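Local structure of 6-phosphogluconate dehydrogenase (Pseudomonas syringae, 5U5G) at residues V94-I99 and I119-S124; G133-I138 and E154-T159; I182-A187 and S215-V220. The protein probably catalyses the NADPH-dependent reduction of (2-oxopropyl)phosphonic acid to 2-hydroxypropylphosphonic acid, a late step in fosfomycin biosynthesis. One frame throughout, in Å; residues are numbered along the deposited sequence.

Overall arrangement
Contacts 1 and 2 belong to one sheet in the cofactor domain, where strands 117-124 and 135-139 are neighbours; S124 N and P122 O of contact 1 meet S136 O and I138 N of contact 2 in probable hydrogen bonds. Contact 1 is fully buried and reaches both NADP and the phosphonate. Contact 2, at the outer strand of the sheet within this chain, is partly exposed and faces the second subunit. Both are held by backbone bonds. Contact 3, in the helical domain some 23 Å from contact 1 (centre to centre), is buried too, but two helices meet there through apolar side chains. Contacts 1 and 3 converge on the same phosphonate.

Contact 1: V94-I99 and I119-S124; sequences VDLSTI and IECPVS. With NAP (NADP nicotinamide-adenine-dinucleotide phosphate), chain E; 7VD ((2-oxopropyl)phosphonic acid), chain F.
V94 and I119 lie side by side on parallel strands 92-95 and 117-124, which helix 101-113 links into a beta-alpha-beta unit of the Rossmann-type cofactor domain. Backbone bonds join the strands: D95 N gives to I119 O (2.8 Å), nearly in line with the carbonyl, and C121 N gives to D95 O (2.9 Å), 27° off the carbonyl plane. With chi1 at 176°, V94 throws CG1 opposite its own nitrogen and onto C121 CB (3.7 Å), leaving CG2 against I119 CB; helix 143-156 packs on this face. Further along, L96 brings CD2 against both C121 SG and V123 CG1 (3.9 Å from V123 CG1), crossing the valine at a slant. D95 points its carboxylate away from the neighbouring strand. Its OD1 takes both S97 N, closing an Asx turn, and S97 OG (2.8 Å), while OD2 is held by the hydroxyls of Y76 and Y118; with both oxygens engaged, the rotation of the carboxylate is fixed. The turn leads into T98, whose N gives an almost straight bond (167°) to the ribose oxygen O3D of NADP (3.1 Å). Between the strand ends a water donates to L96 O and T98 OG1 and accepts from V123 N. Beyond it, S124 OG accepts from R212 N of the second subunit and donates to O2 of the phosphonate at 2.8 Å.

Contact 2: G133-I138 and E154-T159; sequences GILSAI and EVFCAT
L135 O is gripped by two successive amides of the opposite segment: A158 N at 2.7 Å, lying in the carbonyl plane, and T159 N in a weak bond of 3.4 Å. This double grip goes with a beta bulge. L135 pairs with C157, S136 already pairs with T159, and A158 is the extra residue, with its CB leaning on I134 CB on the exposed side. On either side of the bulge, L135 N gives to F156 O (3.1 Å) and A137 N to T159 O (2.8 Å). F156 has chi1 59°, which sets CG between its own nitrogen and carbonyl carbon and brings the ring to L135, which it crosses at a slant; CD1 of the leucine approaches ring atom CD1 obliquely at 3.9 Å. I17, R20 and L21 of helix 12-23 pack on the phenylalanine too. C157 SG turns to A137 CB (3.9 Å), adding to the buried face that L135 shares. The face of S136 and T159 is turned to the second subunit, where S136 packs on C211 and T159 on S210. G133, with positive phi, ends the preceding helix in a Schellman motif and runs close past the backbone of F156. Strands 135-139 and 157-162, parallel and joined through helix 143-156, form a beta-alpha-beta crossover at the margin of the Rossmann-type sheet.

Contact 3: I182-A187 and S215-V220; sequences INLAGA and SAYMDV. With 7VD ((2-oxopropyl)phosphonic acid), chain F.
L184 puts CG opposite its backbone N (chi1 179°) and meets a Y217 whose chi1 of -99° is well away from the usual staggered values and swings its ring across the leucine. L184 CB comes within 3.7 Å of Y217 CD2, obliquely, and CD1 of the leucine lies in the ring plane at the edge. V220 CG2 sits over the centre of one ring face, 4.0 Å above it, so the ring is held from two directions. Its hydroxyl then donates to O4 of the phosphonate at 2.5 Å, a short bond made in the plane of the ring, and R239 is a further partner of the same hydroxyl. The next residue, M218, folds its bent chain so that CE rests on A187 CB (3.6 Å), almost one turn beyond L184. S215 OG, beside N183 CB, accepts from M218 N (2.8 Å) and so caps the start of helix 216-226. The axes of 182-187 and 216-220 come within 8.2 Å and cross at -46°. N183 and S215 each pack on their own counterparts in the second subunit, whose R212 also bonds to the phosphonate. Here, then, the helical domain of a 3-hydroxyisobutyrate dehydrogenase-like enzyme lends a tyrosine to the pocket of the bound phosphonate, the probable substrate.

Contact 1: V94-I99 and I119-S124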
loop_
_atom_site.group_PDB
_atom_site.type_symbol
_atom_site.label_atom_id
_atom_site.label_comp_id
_atom_site.label_asym_id
_atom_site.label_seq_id
_atom_site.Cartn_x
_atom_site.Cartn_y
_atom_site.Cartn_z
ATOM N N VAL A 94 0.681 -20.264 22.025
ATOM C CA VAL A 94 1.006 -19.316 20.965
ATOM C C VAL A 94 -0.294 -18.601 20.610
ATOM O O VAL A 94 -1.182 -19.186 19.986
ATOM C CB VAL A 94 1.625 -20.021 19.754
ATOM C CG1 VAL A 94 1.887 -19.041 18.604
ATOM C CG2 VAL A 94 2.899 -20.752 20.176
ATOM N N ASP A 95 -0.434 -17.345 21.035
ATOM C CA ASP A 95 -1.690 -16.616 20.858
ATOM C C ASP A 95 -1.580 -15.808 19.569
ATOM O O ASP A 95 -0.806 -14.850 19.489
ATOM C CB ASP A 95 -1.993 -15.728 22.066
ATOM C CG ASP A 95 -3.441 -15.199 22.081
ATOM O OD1 ASP A 95 -4.049 -15.057 20.998
ATOM O OD2 ASP A 95 -3.967 -14.910 23.187
ATOM N N LEU A 96 -2.358 -16.203 18.563
ATOM C CA LEU A 96 -2.347 -15.571 17.255
ATOM C C LEU A 96 -3.363 -14.451 17.134
ATOM O O LEU A 96 -3.526 -13.902 16.036
ATOM C CB LEU A 96 -2.616 -16.608 16.170
ATOM C CG LEU A 96 -1.767 -17.872 16.220
ATOM C CD1 LEU A 96 -2.494 -18.970 15.469
ATOM C CD2 LEU A 96 -0.395 -17.607 15.609
ATOM N N SER A 97 -4.042 -14.102 18.222
ATOM C CA SER A 97 -5.070 -13.072 18.192
ATOM C C SER A 97 -4.439 -11.686 18.211
ATOM O O SER A 97 -3.293 -11.497 18.626
ATOM C CB SER A 97 -6.022 -13.219 19.387
ATOM O OG SER A 97 -6.387 -14.584 19.577
ATOM N N THR A 98 -5.211 -10.705 17.773
ATOM C CA THR A 98 -4.837 -9.312 17.951
ATOM C C THR A 98 -5.570 -8.796 19.181
ATOM O O THR A 98 -6.803 -8.744 19.196
ATOM C CB THR A 98 -5.155 -8.477 16.713
ATOM O OG1 THR A 98 -4.502 -9.067 15.579
ATOM C CG2 THR A 98 -4.629 -7.064 16.906
ATOM N N ILE A 99 -4.806 -8.454 20.221
ATOM C CA ILE A 99 -5.351 -8.054 21.512
ATOM C C ILE A 99 -4.551 -6.858 22.008
ATOM O O ILE A 99 -3.469 -6.556 21.498
ATOM C CB ILE A 99 -5.288 -9.190 22.562
ATOM C CG1 ILE A 99 -3.833 -9.591 22.808
ATOM C CG2 ILE A 99 -6.112 -10.409 22.140
ATOM C CD1 ILE A 99 -3.682 -10.594 23.951
ATOM N N ILE A 119 3.465 -17.105 24.237
ATOM C CA ILE A 119 4.084 -16.553 23.033
ATOM C C ILE A 119 3.045 -15.672 22.352
ATOM O O ILE A 119 1.993 -16.153 21.908
ATOM C CB ILE A 119 4.604 -17.642 22.089
ATOM C CG1 ILE A 119 5.757 -18.426 22.741
ATOM C CG2 ILE A 119 5.080 -17.030 20.772
ATOM C CD1 ILE A 119 6.988 -17.582 23.075
ATOM N N GLU A 120 3.334 -14.377 22.305
ATOM C CA GLU A 120 2.473 -13.360 21.714
ATOM C C GLU A 120 2.795 -13.294 20.222
ATOM O O GLU A 120 3.876 -12.847 19.841
ATOM C CB GLU A 120 2.728 -12.039 22.442
ATOM C CG GLU A 120 2.198 -10.756 21.840
ATOM C CD GLU A 120 2.761 -9.515 22.558
ATOM O OE1 GLU A 120 3.267 -9.640 23.699
ATOM O OE2 GLU A 120 2.717 -8.418 21.973
ATOM N N CYS A 121 1.879 -13.775 19.369
ATOM C CA CYS A 121 2.195 -14.026 17.956
ATOM C C CYS A 121 1.085 -13.538 17.022
ATOM O O CYS A 121 0.472 -14.330 16.292
ATOM C CB CYS A 121 2.468 -15.520 17.746
ATOM S SG CYS A 121 3.221 -15.964 16.154
ATOM N N PRO A 122 0.807 -12.228 16.992
ATOM C CA PRO A 122 -0.154 -11.722 16.002
ATOM C C PRO A 122 0.384 -11.950 14.594
ATOM O O PRO A 122 1.596 -12.053 14.384
ATOM C CB PRO A 122 -0.278 -10.229 16.336
ATOM C CG PRO A 122 1.004 -9.883 17.082
ATOM C CD PRO A 122 1.349 -11.146 17.847
ATOM N N VAL A 123 -0.532 -12.075 13.629
ATOM C CA VAL A 123 -0.166 -12.448 12.267
ATOM C C VAL A 123 -0.819 -11.505 11.265
ATOM O O VAL A 123 -1.766 -10.782 11.577
ATOM C CB VAL A 123 -0.552 -13.906 11.946
ATOM C CG1 VAL A 123 0.225 -14.878 12.838
ATOM C CG2 VAL A 123 -2.060 -14.098 12.098
ATOM N N SER A 124 -0.301 -11.527 10.037
ATOM C CA SER A 124 -0.874 -10.733 8.959
ATOM C C SER A 124 -0.735 -11.498 7.650
ATOM O O SER A 124 0.260 -12.191 7.421
ATOM C CB SER A 124 -0.194 -9.365 8.858
ATOM O OG SER A 124 -0.841 -8.536 7.921
HETATM P PA NAP E . -13.952 -14.658 13.523
HETATM O O1A NAP E . -14.986 -13.674 13.929
HETATM O O2A NAP E . -13.982 -15.297 12.157
HETATM O O5B NAP E . -13.862 -15.873 14.652
HETATM C C5B NAP E . -13.756 -15.265 15.916
HETATM C C4B NAP E . -13.344 -16.377 16.904
HETATM O O4B NAP E . -13.343 -15.902 18.250
HETATM C C3B NAP E . -14.344 -17.583 16.780
HETATM O O3B NAP E . -13.654 -18.770 17.024
HETATM C C2B NAP E . -15.271 -17.304 17.979
HETATM O O2B NAP E . -15.848 -18.389 18.523
HETATM C C1B NAP E . -14.180 -16.771 18.991
HETATM N N9A NAP E . -14.849 -16.043 20.051
HETATM C C8A NAP E . -15.328 -14.717 20.058
HETATM N N7A NAP E . -15.939 -14.379 21.227
HETATM C C5A NAP E . -15.852 -15.550 21.993
HETATM C C6A NAP E . -16.294 -15.867 23.289
HETATM N N6A NAP E . -16.943 -14.935 24.061
HETATM N N1A NAP E . -16.097 -17.100 23.822
HETATM C C2A NAP E . -15.445 -17.998 23.019
HETATM N N3A NAP E . -14.963 -17.845 21.778
HETATM C C4A NAP E . -15.182 -16.591 21.275
HETATM O O3 NAP E . -12.633 -13.696 13.699
HETATM P PN NAP E . -11.403 -14.061 12.742
HETATM O O1N NAP E . -11.042 -15.494 12.767
HETATM O O2N NAP E . -11.344 -13.211 11.492
HETATM O O5D NAP E . -10.084 -13.324 13.615
HETATM C C5D NAP E . -9.683 -14.081 14.668
HETATM C C4D NAP E . -8.417 -13.438 15.205
HETATM O O4D NAP E . -7.411 -13.385 14.161
HETATM C C3D NAP E . -8.727 -11.936 15.611
HETATM O O3D NAP E . -7.983 -11.623 16.755
HETATM C C2D NAP E . -8.241 -11.150 14.414
HETATM O O2D NAP E . -7.789 -9.861 14.738
HETATM C C1D NAP E . -7.018 -12.029 13.993
HETATM N N1N NAP E . -6.687 -11.842 12.594
HETATM C C2N NAP E . -7.640 -12.053 11.563
HETATM C C3N NAP E . -7.234 -11.937 10.250
HETATM C C7N NAP E . -8.180 -12.180 9.157
HETATM O O7N NAP E . -7.852 -12.130 7.971
HETATM N N7N NAP E . -9.486 -12.533 9.447
HETATM C C4N NAP E . -5.807 -11.627 9.880
HETATM C C5N NAP E . -4.924 -11.410 11.026
HETATM C C6N NAP E . -5.361 -11.501 12.282
HETATM P P2B NAP E . -17.421 -18.923 17.715
HETATM O O1X NAP E . -16.840 -19.540 16.482
HETATM O O2X NAP E . -18.009 -19.880 18.756
HETATM O O3X NAP E . -18.092 -17.579 17.568
HETATM P P1 7VD F . -4.532 -8.936 7.850
HETATM C C1 7VD F . -6.209 -8.903 8.544
HETATM O O2 7VD F . -3.512 -8.158 8.648
HETATM O O3 7VD F . -4.043 -10.347 7.629
HETATM O O4 7VD F . -4.790 -8.262 6.524
HETATM C C6 7VD F . -6.351 -8.335 9.934
HETATM O O7 7VD F . -5.484 -8.513 10.789
HETATM C C8 7VD F . -7.607 -7.548 10.192
HETATM O O HOH W 1 -3.361 -11.467 14.828
#

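Contact 2: G133-I138 and E154-T159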
loop_
_atom_site.group_PDB
_atom_site.type_symbol
_atom_site.label_atom_id
_atom_site.label_comp_id
_atom_site.label_asym_id
_atom_site.label_seq_id
_atom_site.Cartn_x
_atom_site.Cartn_y
_atom_site.Cartn_z
ATOM N N GLY A 133 0.335 -20.710 3.572
ATOM C CA GLY A 133 1.441 -20.818 4.497
ATOM C C GLY A 133 2.433 -19.679 4.427
ATOM O O GLY A 133 3.606 -19.876 4.733
ATOM N N ILE A 134 1.995 -18.483 4.040
ATOM C CA ILE A 134 2.928 -17.372 3.864
ATOM C C ILE A 134 2.591 -16.207 4.784
ATOM O O ILE A 134 2.888 -15.057 4.452
ATOM C CB ILE A 134 2.961 -16.893 2.398
ATOM C CG1 ILE A 134 1.547 -16.498 1.937
ATOM C CG2 ILE A 134 3.635 -17.941 1.508
ATOM C CD1 ILE A 134 1.496 -15.352 0.958
ATOM N N LEU A 135 1.979 -16.478 5.939
ATOM C CA LEU A 135 1.673 -15.386 6.862
ATOM C C LEU A 135 2.953 -14.712 7.341
ATOM O O LEU A 135 4.035 -15.304 7.348
ATOM C CB LEU A 135 0.885 -15.882 8.078
ATOM C CG LEU A 135 -0.567 -16.295 7.824
ATOM C CD1 LEU A 135 -1.206 -16.863 9.094
ATOM C CD2 LEU A 135 -1.380 -15.136 7.254
ATOM N N SER A 136 2.824 -13.446 7.729
ATOM C CA SER A 136 3.860 -12.776 8.503
ATOM C C SER A 136 3.479 -12.818 9.975
ATOM O O SER A 136 2.335 -12.526 10.335
ATOM C CB SER A 136 4.044 -11.319 8.070
ATOM O OG SER A 136 4.334 -11.231 6.693
ATOM N N ALA A 137 4.433 -13.163 10.822
ATOM C CA ALA A 137 4.225 -13.173 12.262
ATOM C C ALA A 137 5.096 -12.109 12.922
ATOM O O ALA A 137 6.197 -11.800 12.451
ATOM C CB ALA A 137 4.529 -14.558 12.857
ATOM N N ILE A 138 4.563 -11.521 13.994
ATOM C CA ILE A 138 5.302 -10.650 14.907
ATOM C C ILE A 138 5.249 -11.308 16.277
ATOM O O ILE A 138 4.165 -11.656 16.753
ATOM C CB ILE A 138 4.698 -9.235 14.968
ATOM C CG1 ILE A 138 4.219 -8.795 13.581
ATOM C CG2 ILE A 138 5.696 -8.256 15.604
ATOM C CD1 ILE A 138 3.150 -7.709 13.622
ATOM N N GLU A 154 6.805 -21.920 11.081
ATOM C CA GLU A 154 7.306 -22.114 9.728
ATOM C C GLU A 154 6.293 -22.834 8.848
ATOM O O GLU A 154 6.274 -22.635 7.629
ATOM C CB GLU A 154 8.621 -22.906 9.783
ATOM C CG GLU A 154 9.285 -23.114 8.429
ATOM C CD GLU A 154 9.625 -21.790 7.737
ATOM O OE1 GLU A 154 9.351 -21.669 6.525
ATOM O OE2 GLU A 154 10.181 -20.907 8.416
ATOM N N VAL A 155 5.447 -23.676 9.445
ATOM C CA VAL A 155 4.460 -24.398 8.649
ATOM C C VAL A 155 3.489 -23.441 7.968
ATOM O O VAL A 155 3.035 -23.704 6.850
ATOM C CB VAL A 155 3.720 -25.423 9.527
ATOM C CG1 VAL A 155 2.623 -26.119 8.725
ATOM C CG2 VAL A 155 4.710 -26.423 10.089
ATOM N N PHE A 156 3.150 -22.318 8.610
ATOM C CA PHE A 156 2.157 -21.427 8.022
ATOM C C PHE A 156 2.627 -19.979 7.881
ATOM O O PHE A 156 1.824 -19.121 7.484
ATOM C CB PHE A 156 0.825 -21.484 8.811
ATOM C CG PHE A 156 0.935 -21.106 10.274
ATOM C CD1 PHE A 156 0.771 -19.787 10.685
ATOM C CD2 PHE A 156 1.145 -22.083 11.246
ATOM C CE1 PHE A 156 0.852 -19.446 12.045
ATOM C CE2 PHE A 156 1.225 -21.747 12.595
ATOM C CZ PHE A 156 1.088 -20.427 12.990
ATOM N N CYS A 157 3.896 -19.684 8.157
ATOM C CA CYS A 157 4.425 -18.327 8.042
ATOM C C CYS A 157 5.629 -18.288 7.109
ATOM O O CYS A 157 6.464 -19.198 7.115
ATOM C CB CYS A 157 4.858 -17.753 9.406
ATOM S SG CYS A 157 3.582 -17.673 10.697
ATOM N N ALA A 158 5.737 -17.200 6.345
ATOM C CA ALA A 158 6.931 -16.925 5.554
ATOM C C ALA A 158 7.900 -16.007 6.295
ATOM O O ALA A 158 9.100 -16.293 6.370
ATOM C CB ALA A 158 6.552 -16.308 4.204
ATOM N N THR A 159 7.405 -14.903 6.837
ATOM C CA THR A 159 8.221 -13.958 7.583
ATOM C C THR A 159 7.843 -14.003 9.054
ATOM O O THR A 159 6.658 -14.064 9.393
ATOM C CB THR A 159 8.045 -12.536 7.053
ATOM O OG1 THR A 159 8.090 -12.562 5.627
ATOM C CG2 THR A 159 9.168 -11.636 7.568
#

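Contact 3: I182-A187 and S215-V220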
loop_
_atom_site.group_PDB
_atom_site.type_symbol
_atom_site.label_atom_id
_atom_site.label_comp_id
_atom_site.label_asym_id
_atom_site.label_seq_id
_atom_site.Cartn_x
_atom_site.Cartn_y
_atom_site.Cartn_z
ATOM N N ILE A 182 -6.438 2.628 6.603
ATOM C CA ILE A 182 -6.317 3.839 5.797
ATOM C C ILE A 182 -6.155 3.485 4.323
ATOM O O ILE A 182 -6.787 4.094 3.451
ATOM C CB ILE A 182 -5.140 4.696 6.290
ATOM C CG1 ILE A 182 -5.417 5.192 7.717
ATOM C CG2 ILE A 182 -4.937 5.861 5.331
ATOM C CD1 ILE A 182 -4.148 5.648 8.494
ATOM N N ASN A 183 -5.282 2.511 4.023
ATOM C CA ASN A 183 -5.066 2.103 2.639
ATOM C C ASN A 183 -6.346 1.564 2.020
ATOM O O ASN A 183 -6.649 1.845 0.850
ATOM C CB ASN A 183 -3.976 1.027 2.550
ATOM C CG ASN A 183 -2.605 1.536 2.987
ATOM O OD1 ASN A 183 -2.414 2.729 3.186
ATOM N ND2 ASN A 183 -1.651 0.627 3.118
ATOM N N LEU A 184 -7.074 0.736 2.776
ATOM C CA LEU A 184 -8.295 0.123 2.270
ATOM C C LEU A 184 -9.349 1.174 1.977
ATOM O O LEU A 184 -9.971 1.159 0.910
ATOM C CB LEU A 184 -8.822 -0.904 3.275
ATOM C CG LEU A 184 -10.131 -1.621 2.882
ATOM C CD1 LEU A 184 -10.001 -2.315 1.529
ATOM C CD2 LEU A 184 -10.532 -2.631 3.949
ATOM N N ALA A 185 -9.576 2.097 2.919
ATOM C CA ALA A 185 -10.586 3.126 2.691
ATOM C C ALA A 185 -10.199 4.029 1.527
ATOM O O ALA A 185 -11.057 4.427 0.732
ATOM C CB ALA A 185 -10.804 3.950 3.956
ATOM N N GLY A 186 -8.914 4.366 1.410
ATOM C CA GLY A 186 -8.476 5.148 0.262
ATOM C C GLY A 186 -8.652 4.394 -1.043
ATOM O O GLY A 186 -9.123 4.952 -2.041
ATOM N N ALA A 187 -8.278 3.106 -1.052
ATOM C CA ALA A 187 -8.366 2.335 -2.287
ATOM C C ALA A 187 -9.812 2.208 -2.744
ATOM O O ALA A 187 -10.105 2.342 -3.937
ATOM C CB ALA A 187 -7.720 0.955 -2.106
ATOM N N SER A 215 -0.780 -1.293 -2.954
ATOM C CA SER A 215 -0.689 -1.675 -1.549
ATOM C C SER A 215 -1.320 -3.049 -1.411
ATOM O O SER A 215 -2.145 -3.455 -2.236
ATOM C CB SER A 215 -1.390 -0.673 -0.614
ATOM O OG SER A 215 -2.809 -0.706 -0.740
ATOM N N ALA A 216 -0.912 -3.765 -0.360
ATOM C CA ALA A 216 -1.559 -5.031 -0.035
ATOM C C ALA A 216 -3.079 -4.883 0.038
ATOM O O ALA A 216 -3.822 -5.744 -0.461
ATOM C CB ALA A 216 -0.998 -5.578 1.283
ATOM N N TYR A 217 -3.572 -3.782 0.617
ATOM C CA TYR A 217 -5.018 -3.644 0.748
ATOM C C TYR A 217 -5.697 -3.028 -0.465
ATOM O O TYR A 217 -6.919 -3.177 -0.604
ATOM C CB TYR A 217 -5.382 -2.868 2.024
ATOM C CG TYR A 217 -5.756 -3.870 3.089
ATOM C CD1 TYR A 217 -4.766 -4.580 3.775
ATOM C CD2 TYR A 217 -7.094 -4.196 3.334
ATOM C CE1 TYR A 217 -5.101 -5.553 4.725
ATOM C CE2 TYR A 217 -7.439 -5.161 4.289
ATOM C CZ TYR A 217 -6.434 -5.840 4.978
ATOM O OH TYR A 217 -6.764 -6.802 5.921
ATOM N N MET A 218 -4.951 -2.350 -1.345
ATOM C CA MET A 218 -5.476 -2.082 -2.682
ATOM C C MET A 218 -5.782 -3.387 -3.413
ATOM O O MET A 218 -6.829 -3.516 -4.061
ATOM C CB MET A 218 -4.483 -1.234 -3.484
ATOM C CG MET A 218 -4.820 -1.102 -4.983
ATOM S SD MET A 218 -6.352 -0.233 -5.425
ATOM C CE MET A 218 -5.847 1.483 -5.177
ATOM N N ASP A 219 -4.880 -4.374 -3.305
ATOM C CA ASP A 219 -5.158 -5.708 -3.841
ATOM C C ASP A 219 -6.452 -6.272 -3.267
ATOM O O ASP A 219 -7.290 -6.806 -4.002
ATOM C CB ASP A 219 -3.993 -6.657 -3.550
ATOM C CG ASP A 219 -2.731 -6.297 -4.326
ATOM O OD1 ASP A 219 -2.807 -5.483 -5.278
ATOM O OD2 ASP A 219 -1.658 -6.828 -3.972
ATOM N N VAL A 220 -6.634 -6.155 -1.945
ATOM C CA VAL A 220 -7.863 -6.641 -1.321
ATOM C C VAL A 220 -9.075 -5.955 -1.941
ATOM O O VAL A 220 -10.055 -6.606 -2.311
ATOM C CB VAL A 220 -7.815 -6.428 0.203
ATOM C CG1 VAL A 220 -9.176 -6.746 0.816
ATOM C CG2 VAL A 220 -6.732 -7.300 0.821
HETATM P P1 7VD F . -4.532 -8.936 7.850
HETATM C C1 7VD F . -6.209 -8.903 8.544
HETATM O O2 7VD F . -3.512 -8.158 8.648
HETATM O O3 7VD F . -4.043 -10.347 7.629
HETATM O O4 7VD F . -4.790 -8.262 6.524
HETATM C C6 7VD F . -6.351 -8.335 9.934
HETATM O O7 7VD F . -5.484 -8.513 10.789
HETATM C C8 7VD F . -7.607 -7.548 10.192
#